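Local coordinates for nitrogenase molybdenum-iron protein alpha chain (Clostridium pasteurianum, PDB 4WES) that forms part of the nitrogenase complex, in which the iron-molybdenum cofactor cluster it carries takes part in reducing dinitrogen to ammonia, at residues Q250-A255 and E271-K276; I210-E215 and R227-I232; T192-I197 and T275-P280. All blocks are in the same frame, centred on the assembly; numbering follows the deposited sequence.

Contact 1: Q250-A255 and E271-K276; sequences QNADKA and EMMETK
The backbones come closest at D253 and M273, with CA atoms 7.4 Å apart, where a type I beta turn from N251 to K254 faces one side of helix 263-277. The turn follows helix 246-250 and leads into strand 257-260, which helix 263-277 connects to the neighbouring parallel strand 281-283. The contact therefore lies inside the beta-alpha-beta architecture of an alpha/beta domain, between the crossover helix and the loop that feeds its first strand. Backbone hydrogen bonding closes the turn, K254 N donating to N251 O over 3.0 Å, and K254 is also the centre of an inverse gamma turn.

One side chain spans the gap. M273 has CG anti to its carbonyl carbon (chi1 -70°) and continues extended to SD, before a bend at chi3 (75°) swings the methyl onto the turn. Its CE reaches A252 O at 3.3 Å, and also lies 3.8 Å from D253 CA. A long, flexible, unbranched methionine suits this place because it can cover the distance and shape its end to a backbone surface. A252 points its small CB toward the helix, and being alanine it lets the methyl come down beside the peptide. D253 offers mainly its backbone, since its carboxylate leads away from the helix.

The polar groups of the turn find partners elsewhere in the chain: A252 O accepts a hydrogen bond from N211 ND2, and D253 O from R406 NH1. N251, just past helix 246-250, has its amide held at both ends, OD1 by K203 N and ND2 by E247 O. No hydrogen bond crosses between turn and helix; the methyl rests against the A252 carbonyl and also against its side chain, with M273 CE 4.0 Å from A252 CB.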
loop_
_atom_site.group_PDB
_atom_site.type_symbol
_atom_site.label_atom_id
_atom_site.label_comp_id
_atom_site.label_asym_id
_atom_site.label_seq_id
_atom_site.Cartn_x
_atom_site.Cartn_y
_atom_site.Cartn_z
ATOM N N GLN A 250 6.450 -36.281 -26.866
ATOM C CA GLN A 250 6.342 -37.651 -27.403
ATOM C C GLN A 250 6.245 -37.722 -28.909
ATOM O O GLN A 250 6.657 -38.710 -29.509
ATOM C CB GLN A 250 5.121 -38.359 -26.828
ATOM C CG GLN A 250 5.227 -38.738 -25.365
ATOM C CD GLN A 250 4.027 -39.555 -24.959
ATOM O OE1 GLN A 250 2.891 -39.083 -25.120
ATOM N NE2 GLN A 250 4.264 -40.750 -24.456
ATOM N N ASN A 251 5.698 -36.677 -29.516
ATOM C CA ASN A 251 5.554 -36.596 -30.955
ATOM C C ASN A 251 6.570 -35.674 -31.631
ATOM O O ASN A 251 6.376 -35.272 -32.778
ATOM C CB ASN A 251 4.136 -36.193 -31.306
ATOM C CG ASN A 251 3.151 -37.293 -31.036
ATOM O OD1 ASN A 251 3.112 -38.282 -31.759
ATOM N ND2 ASN A 251 2.389 -37.164 -29.976
ATOM N N ALA A 252 7.711 -35.432 -30.983
ATOM C CA ALA A 252 8.699 -34.561 -31.579
ATOM C C ALA A 252 9.231 -35.131 -32.919
ATOM O O ALA A 252 9.706 -34.381 -33.759
ATOM C CB ALA A 252 9.860 -34.287 -30.641
ATOM N N ASP A 253 9.148 -36.454 -33.120
ATOM C CA ASP A 253 9.611 -37.043 -34.362
ATOM C C ASP A 253 8.721 -36.717 -35.569
ATOM O O ASP A 253 9.087 -37.038 -36.688
ATOM C CB ASP A 253 9.774 -38.562 -34.221
ATOM C CG ASP A 253 8.477 -39.272 -33.823
ATOM O OD1 ASP A 253 7.746 -38.775 -32.942
ATOM O OD2 ASP A 253 8.201 -40.340 -34.417
ATOM N N LYS A 254 7.579 -36.088 -35.371
ATOM C CA LYS A 254 6.643 -35.784 -36.441
ATOM C C LYS A 254 6.923 -34.399 -37.017
ATOM O O LYS A 254 6.056 -33.499 -37.022
ATOM C CB LYS A 254 5.213 -35.934 -35.931
ATOM C CG LYS A 254 4.891 -37.325 -35.411
ATOM C CD LYS A 254 4.938 -38.367 -36.533
ATOM C CE LYS A 254 5.142 -39.765 -35.979
ATOM N NZ LYS A 254 4.038 -40.101 -35.066
ATOM N N ALA A 255 8.154 -34.223 -37.505
ATOM C CA ALA A 255 8.590 -32.960 -38.072
ATOM C C ALA A 255 9.538 -33.224 -39.206
ATOM O O ALA A 255 10.191 -34.259 -39.252
ATOM C CB ALA A 255 9.272 -32.065 -37.039
ATOM N N GLU A 271 21.202 -33.987 -32.629
ATOM C CA GLU A 271 22.034 -35.018 -33.242
ATOM C C GLU A 271 21.323 -36.365 -33.281
ATOM O O GLU A 271 21.332 -37.064 -34.313
ATOM C CB GLU A 271 23.330 -35.162 -32.464
ATOM C CG GLU A 271 24.328 -34.021 -32.525
ATOM C CD GLU A 271 25.537 -34.209 -31.595
ATOM O OE1 GLU A 271 25.595 -35.221 -30.845
ATOM O OE2 GLU A 271 26.437 -33.348 -31.610
ATOM N N MET A 272 20.768 -36.768 -32.151
ATOM C CA MET A 272 20.158 -38.096 -32.064
ATOM C C MET A 272 18.919 -38.221 -32.930
ATOM O O MET A 272 18.661 -39.288 -33.483
ATOM C CB MET A 272 19.877 -38.497 -30.616
ATOM C CG MET A 272 21.155 -38.724 -29.838
ATOM S SD MET A 272 20.950 -39.358 -28.165
ATOM C CE MET A 272 20.426 -37.881 -27.306
ATOM N N MET A 273 18.131 -37.154 -33.053
ATOM C CA MET A 273 16.968 -37.192 -33.932
ATOM C C MET A 273 17.390 -37.317 -35.393
ATOM O O MET A 273 16.715 -37.972 -36.191
ATOM C CB MET A 273 16.059 -35.996 -33.709
ATOM C CG MET A 273 15.336 -36.040 -32.390
ATOM S SD MET A 273 14.144 -34.705 -32.162
ATOM C CE MET A 273 12.819 -35.267 -33.220
ATOM N N GLU A 274 18.479 -36.647 -35.774
ATOM C CA GLU A 274 18.995 -36.809 -37.115
ATOM C C GLU A 274 19.440 -38.259 -37.350
ATOM O O GLU A 274 19.116 -38.855 -38.378
ATOM C CB GLU A 274 20.144 -35.843 -37.417
ATOM C CG GLU A 274 20.609 -35.917 -38.866
ATOM C CD GLU A 274 21.580 -34.853 -39.291
ATOM O OE1 GLU A 274 21.873 -33.937 -38.507
ATOM O OE2 GLU A 274 22.087 -34.983 -40.409
ATOM N N THR A 275 20.181 -38.850 -36.399
ATOM C CA THR A 275 20.663 -40.206 -36.579
ATOM C C THR A 275 19.508 -41.219 -36.632
ATOM O O THR A 275 19.492 -42.133 -37.473
ATOM C CB THR A 275 21.601 -40.561 -35.432
ATOM O OG1 THR A 275 22.698 -39.642 -35.457
ATOM C CG2 THR A 275 22.054 -41.985 -35.516
ATOM N N LYS A 276 18.566 -41.095 -35.696
ATOM C CA LYS A 276 17.538 -42.114 -35.519
ATOM C C LYS A 276 16.397 -41.981 -36.529
ATOM O O LYS A 276 15.898 -42.991 -37.023
ATOM C CB LYS A 276 16.992 -42.081 -34.096
ATOM C CG LYS A 276 15.955 -43.158 -33.808
ATOM C CD LYS A 276 15.632 -43.254 -32.316
ATOM C CE LYS A 276 14.548 -44.280 -32.047
ATOM N NZ LYS A 276 14.331 -44.511 -30.601
#

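Contact 2: I210-E215 and R227-I232; sequences INVLGE and RVLEKI
L229 meets I210 and V212 with a single methyl, CD1, which lies 4.1 Å from I210 CD1 and 4.3 Å from V212 CG2. This is the strand-to-helix face of the beta-alpha-beta unit formed by strand 209-215, helix 221-232 and strand 235-239. In an extended strand alternate residues share a face, so I210 and V212 both point to the helix while N211 turns the other way. Beta-branched residues suit the strand, and the leucine carries its branch far enough from the helix to fit them both. In I210, CG1 sits between the backbone N and the carbonyl carbon (chi1 65°), and this and a chi2 of 90° together bring CD1 to the leucine.

A second shell closes round the trio. L296 and M299 of helix 289-303 pack on L229, and F303 of the same helix packs on I210, while V236 and T239 of the adjacent strand touch I210 and V212. On the other face N211 is fixed by hydrogen bonds to N237 and N258, side chains of both neighbouring strands. The V212 side chain is itself about 11 Å from the bound iron-molybdenum cluster.

Farther out, V228 and I232 pack on helix 306-334, and charge adds to this: E319 OE2 forms salt bridges with both R227 NH1 and K231 NZ.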
loop_
_atom_site.group_PDB
_atom_site.type_symbol
_atom_site.label_atom_id
_atom_site.label_comp_id
_atom_site.label_asym_id
_atom_site.label_seq_id
_atom_site.Cartn_x
_atom_site.Cartn_y
_atom_site.Cartn_z
ATOM N N ILE A 210 7.751 -28.218 -38.276
ATOM C CA ILE A 210 9.048 -27.906 -37.691
ATOM C C ILE A 210 8.937 -28.079 -36.172
ATOM O O ILE A 210 7.870 -27.983 -35.593
ATOM C CB ILE A 210 9.481 -26.464 -38.044
ATOM C CG1 ILE A 210 8.563 -25.420 -37.433
ATOM C CG2 ILE A 210 9.571 -26.333 -39.545
ATOM C CD1 ILE A 210 9.010 -24.977 -36.034
ATOM N N ASN A 211 10.092 -28.283 -35.535
ATOM C CA ASN A 211 10.202 -28.156 -34.082
ATOM C C ASN A 211 11.159 -27.019 -33.759
ATOM O O ASN A 211 12.112 -26.800 -34.488
ATOM C CB ASN A 211 10.796 -29.381 -33.429
ATOM C CG ASN A 211 9.974 -30.644 -33.598
ATOM O OD1 ASN A 211 8.734 -30.625 -33.593
ATOM N ND2 ASN A 211 10.694 -31.762 -33.798
ATOM N N VAL A 212 10.899 -26.320 -32.647
ATOM C CA VAL A 212 11.886 -25.421 -32.083
ATOM C C VAL A 212 12.534 -26.101 -30.891
ATOM O O VAL A 212 11.882 -26.384 -29.892
ATOM C CB VAL A 212 11.323 -24.058 -31.696
ATOM C CG1 VAL A 212 12.458 -23.113 -31.273
ATOM C CG2 VAL A 212 10.524 -23.443 -32.828
ATOM N N LEU A 213 13.802 -26.447 -31.042
ATOM C CA LEU A 213 14.550 -27.162 -30.016
ATOM C C LEU A 213 15.372 -26.194 -29.154
ATOM O O LEU A 213 16.042 -25.295 -29.692
ATOM C CB LEU A 213 15.506 -28.170 -30.636
ATOM C CG LEU A 213 14.921 -29.312 -31.480
ATOM C CD1 LEU A 213 16.024 -30.290 -31.836
ATOM C CD2 LEU A 213 13.759 -29.991 -30.789
ATOM N N GLY A 214 15.388 -26.428 -27.845
ATOM C CA GLY A 214 16.189 -25.597 -26.954
ATOM C C GLY A 214 15.628 -24.196 -26.857
ATOM O O GLY A 214 16.346 -23.187 -26.987
ATOM N N GLU A 215 14.338 -24.133 -26.609
ATOM C CA GLU A 215 13.610 -22.892 -26.447
ATOM C C GLU A 215 12.599 -23.103 -25.331
ATOM O O GLU A 215 11.798 -24.051 -25.396
ATOM C CB GLU A 215 12.918 -22.489 -27.738
ATOM C CG GLU A 215 11.912 -21.387 -27.567
ATOM C CD GLU A 215 12.448 -20.148 -26.886
ATOM O OE1 GLU A 215 11.712 -19.568 -26.053
ATOM O OE2 GLU A 215 13.603 -19.755 -27.196
ATOM N N ARG A 227 3.974 -17.159 -33.247
ATOM C CA ARG A 227 3.052 -16.244 -33.925
ATOM C C ARG A 227 3.512 -15.998 -35.358
ATOM O O ARG A 227 2.706 -16.058 -36.311
ATOM C CB ARG A 227 3.017 -14.919 -33.147
ATOM C CG ARG A 227 2.061 -13.891 -33.720
ATOM C CD ARG A 227 2.110 -12.582 -32.973
ATOM N NE ARG A 227 3.375 -11.890 -33.125
ATOM C CZ ARG A 227 3.752 -11.197 -34.199
ATOM N NH1 ARG A 227 2.919 -11.055 -35.228
ATOM N NH2 ARG A 227 4.963 -10.672 -34.277
ATOM N N VAL A 228 4.798 -15.706 -35.510
ATOM C CA VAL A 228 5.351 -15.404 -36.832
ATOM C C VAL A 228 5.452 -16.644 -37.703
ATOM O O VAL A 228 5.114 -16.613 -38.887
ATOM C CB VAL A 228 6.711 -14.663 -36.722
ATOM C CG1 VAL A 228 7.362 -14.463 -38.048
ATOM C CG2 VAL A 228 6.440 -13.319 -36.101
ATOM N N LEU A 229 5.892 -17.760 -37.132
ATOM C CA LEU A 229 6.019 -18.997 -37.906
ATOM C C LEU A 229 4.659 -19.439 -38.423
ATOM O O LEU A 229 4.535 -19.871 -39.590
ATOM C CB LEU A 229 6.653 -20.092 -37.041
ATOM C CG LEU A 229 8.115 -19.860 -36.681
ATOM C CD1 LEU A 229 8.594 -20.870 -35.645
ATOM C CD2 LEU A 229 8.984 -19.869 -37.912
ATOM N N GLU A 230 3.641 -19.363 -37.575
ATOM C CA GLU A 230 2.309 -19.775 -37.993
ATOM C C GLU A 230 1.728 -18.813 -39.046
ATOM O O GLU A 230 1.006 -19.277 -39.964
ATOM C CB GLU A 230 1.401 -19.903 -36.757
ATOM C CG GLU A 230 1.828 -21.115 -35.930
ATOM C CD GLU A 230 1.197 -21.254 -34.549
ATOM O OE1 GLU A 230 1.374 -22.359 -33.963
ATOM O OE2 GLU A 230 0.508 -20.338 -34.032
ATOM N N LYS A 231 2.035 -17.520 -38.969
ATOM C CA LYS A 231 1.603 -16.582 -40.010
ATOM C C LYS A 231 2.181 -16.949 -41.387
ATOM O O LYS A 231 1.496 -16.815 -42.407
ATOM C CB LYS A 231 2.057 -15.143 -39.689
ATOM C CG LYS A 231 1.174 -14.315 -38.810
ATOM C CD LYS A 231 1.836 -12.966 -38.520
ATOM C CE LYS A 231 1.758 -12.053 -39.711
ATOM N NZ LYS A 231 1.994 -10.648 -39.283
ATOM N N ILE A 232 3.415 -17.432 -41.407
ATOM C CA ILE A 232 4.038 -17.805 -42.666
ATOM C C ILE A 232 3.417 -19.104 -43.204
ATOM O O ILE A 232 3.330 -19.305 -44.443
ATOM C CB ILE A 232 5.552 -17.930 -42.480
ATOM C CG1 ILE A 232 6.138 -16.541 -42.201
ATOM C CG2 ILE A 232 6.176 -18.561 -43.700
ATOM C CD1 ILE A 232 7.550 -16.560 -41.668
#

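Contact 3: T192-I197 and T275-P280; sequences TVMTDI and TKYGIP
Two helices meet here near their C-terminal ends: helix 182-196, which precedes strand 209-215, and helix 263-277, the crossover between strands 257-260 and 281-283. M194 supplies the apolar part. Its chain leaves with CG anti to the backbone N (chi1 -176°) and bends at chi2, bringing CE to 3.9 Å from Y277 CE2. The methyl comes to the ring obliquely, the two side chains running past each other in opposite directions. It also lies 4.0 Å from K276 CD, the aliphatic middle of an extended lysine. K276 CG in turn lies over one face of the Y277 ring, 4.0 Å above its centre.

Polar groups converge on one water. It donates to the backbone carbonyl O of M194 over 2.7 Å. It accepts from K276 NZ at 2.9 Å, while Y277 OH lies 2.9 Å away in a third hydrogen bond. Lysine and tyrosine suit these places because each joins a long apolar stem to a polar tip. G278, with positive phi, then ends the helix and turns the chain toward strand 281-283. Such helix-to-helix packing belongs beside a parallel alpha/beta sheet, the crossover helix of a beta-alpha-beta unit lying against the helix that leads toward its sheet.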
loop_
_atom_site.group_PDB
_atom_site.type_symbol
_atom_site.label_atom_id
_atom_site.label_comp_id
_atom_site.label_asym_id
_atom_site.label_seq_id
_atom_site.Cartn_x
_atom_site.Cartn_y
_atom_site.Cartn_z
ATOM N N THR A 192 17.361 -39.134 -21.417
ATOM C CA THR A 192 16.093 -39.779 -21.065
ATOM C C THR A 192 14.942 -39.268 -21.918
ATOM O O THR A 192 14.063 -40.037 -22.330
ATOM C CB THR A 192 15.836 -39.638 -19.556
ATOM O OG1 THR A 192 16.801 -40.431 -18.866
ATOM C CG2 THR A 192 14.427 -39.995 -19.171
ATOM N N VAL A 193 14.922 -37.976 -22.240
ATOM C CA VAL A 193 13.887 -37.483 -23.146
ATOM C C VAL A 193 13.973 -38.214 -24.494
ATOM O O VAL A 193 12.944 -38.638 -25.050
ATOM C CB VAL A 193 14.024 -35.950 -23.328
ATOM C CG1 VAL A 193 13.127 -35.462 -24.457
ATOM C CG2 VAL A 193 13.665 -35.226 -22.041
ATOM N N MET A 194 15.182 -38.350 -25.025
ATOM C CA MET A 194 15.348 -38.989 -26.330
ATOM C C MET A 194 14.834 -40.411 -26.351
ATOM O O MET A 194 14.101 -40.785 -27.264
ATOM C CB MET A 194 16.806 -38.947 -26.761
ATOM C CG MET A 194 17.034 -39.501 -28.160
ATOM S SD MET A 194 16.360 -38.399 -29.427
ATOM C CE MET A 194 16.244 -39.565 -30.783
ATOM N N THR A 195 15.270 -41.226 -25.404
ATOM C CA THR A 195 14.948 -42.642 -25.481
ATOM C C THR A 195 13.593 -42.980 -24.924
ATOM O O THR A 195 12.970 -43.941 -25.379
ATOM C CB THR A 195 16.020 -43.497 -24.821
ATOM O OG1 THR A 195 16.126 -43.167 -23.454
ATOM C CG2 THR A 195 17.388 -43.297 -25.478
ATOM N N ASP A 196 13.128 -42.219 -23.933
ATOM C CA ASP A 196 11.935 -42.649 -23.192
ATOM C C ASP A 196 10.693 -41.815 -23.480
ATOM O O ASP A 196 9.596 -42.196 -23.047
ATOM C CB ASP A 196 12.229 -42.662 -21.675
ATOM C CG ASP A 196 13.356 -43.595 -21.295
ATOM O OD1 ASP A 196 13.854 -44.336 -22.153
ATOM O OD2 ASP A 196 13.776 -43.550 -20.130
ATOM N N ILE A 197 10.867 -40.700 -24.187
ATOM C CA ILE A 197 9.746 -39.813 -24.495
ATOM C C ILE A 197 9.560 -39.637 -26.013
ATOM O O ILE A 197 8.516 -39.944 -26.570
ATOM C CB ILE A 197 9.809 -38.444 -23.732
ATOM C CG1 ILE A 197 10.015 -38.680 -22.242
ATOM C CG2 ILE A 197 8.555 -37.643 -24.035
ATOM C CD1 ILE A 197 10.145 -37.409 -21.437
ATOM N N THR A 275 20.181 -38.850 -36.399
ATOM C CA THR A 275 20.663 -40.206 -36.579
ATOM C C THR A 275 19.508 -41.219 -36.632
ATOM O O THR A 275 19.492 -42.133 -37.473
ATOM C CB THR A 275 21.601 -40.561 -35.432
ATOM O OG1 THR A 275 22.698 -39.642 -35.457
ATOM C CG2 THR A 275 22.054 -41.985 -35.516
ATOM N N LYS A 276 18.566 -41.095 -35.696
ATOM C CA LYS A 276 17.538 -42.114 -35.519
ATOM C C LYS A 276 16.397 -41.981 -36.529
ATOM O O LYS A 276 15.898 -42.991 -37.023
ATOM C CB LYS A 276 16.992 -42.081 -34.096
ATOM C CG LYS A 276 15.955 -43.158 -33.808
ATOM C CD LYS A 276 15.632 -43.254 -32.316
ATOM C CE LYS A 276 14.548 -44.280 -32.047
ATOM N NZ LYS A 276 14.331 -44.511 -30.601
ATOM N N TYR A 277 15.984 -40.750 -36.811
ATOM C CA TYR A 277 14.803 -40.483 -37.648
ATOM C C TYR A 277 15.122 -39.909 -39.042
ATOM O O TYR A 277 14.252 -39.917 -39.908
ATOM C CB TYR A 277 13.826 -39.552 -36.906
ATOM C CG TYR A 277 13.312 -40.131 -35.636
ATOM C CD1 TYR A 277 12.454 -41.242 -35.638
ATOM C CD2 TYR A 277 13.683 -39.614 -34.398
ATOM C CE1 TYR A 277 11.996 -41.812 -34.463
ATOM C CE2 TYR A 277 13.218 -40.171 -33.248
ATOM C CZ TYR A 277 12.373 -41.260 -33.260
ATOM O OH TYR A 277 11.932 -41.796 -32.081
ATOM N N GLY A 278 16.324 -39.367 -39.215
ATOM C CA GLY A 278 16.677 -38.700 -40.469
ATOM C C GLY A 278 16.276 -37.242 -40.493
ATOM O O GLY A 278 16.410 -36.595 -41.515
ATOM N N ILE A 279 15.794 -36.699 -39.363
ATOM C CA ILE A 279 15.340 -35.318 -39.331
ATOM C C ILE A 279 16.532 -34.380 -39.234
ATOM O O ILE A 279 17.290 -34.444 -38.255
ATOM C CB ILE A 279 14.366 -35.100 -38.172
ATOM C CG1 ILE A 279 13.134 -36.015 -38.271
ATOM C CG2 ILE A 279 13.958 -33.633 -38.080
ATOM C CD1 ILE A 279 12.366 -36.150 -36.977
ATOM N N PRO A 280 16.713 -33.496 -40.232
ATOM C CA PRO A 280 17.829 -32.544 -40.194
ATOM C C PRO A 280 17.559 -31.438 -39.208
ATOM O O PRO A 280 16.421 -31.190 -38.809
ATOM C CB PRO A 280 17.874 -32.014 -41.625
ATOM C CG PRO A 280 16.475 -32.139 -42.113
ATOM C CD PRO A 280 15.889 -33.339 -41.442
HETATM O O HOH W 1 13.691 -41.831 -29.755
#

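In the fold
All three contacts are built largely from buried residues, but contact 2 lies apart from contacts 1 and 3. Purely apolar, it joins strand to helix on the parallel sheet 235-239, 209-215, 257-260, 281-283, and alone of the three approaches the iron-molybdenum cluster. Contacts 1 and 3, centres about 4 Å apart, both use helix 263-277, the crossover of that sheet: one sets it against a loop, the other against helix 182-196. In contact 3 alone does a partly exposed lysine take part in the touching, together with a bridging water. M194 CE lies 3.6 Å from M272 O, linking the two. N211 joins contacts 1 and 2, its side chain leaving the strand away from L229.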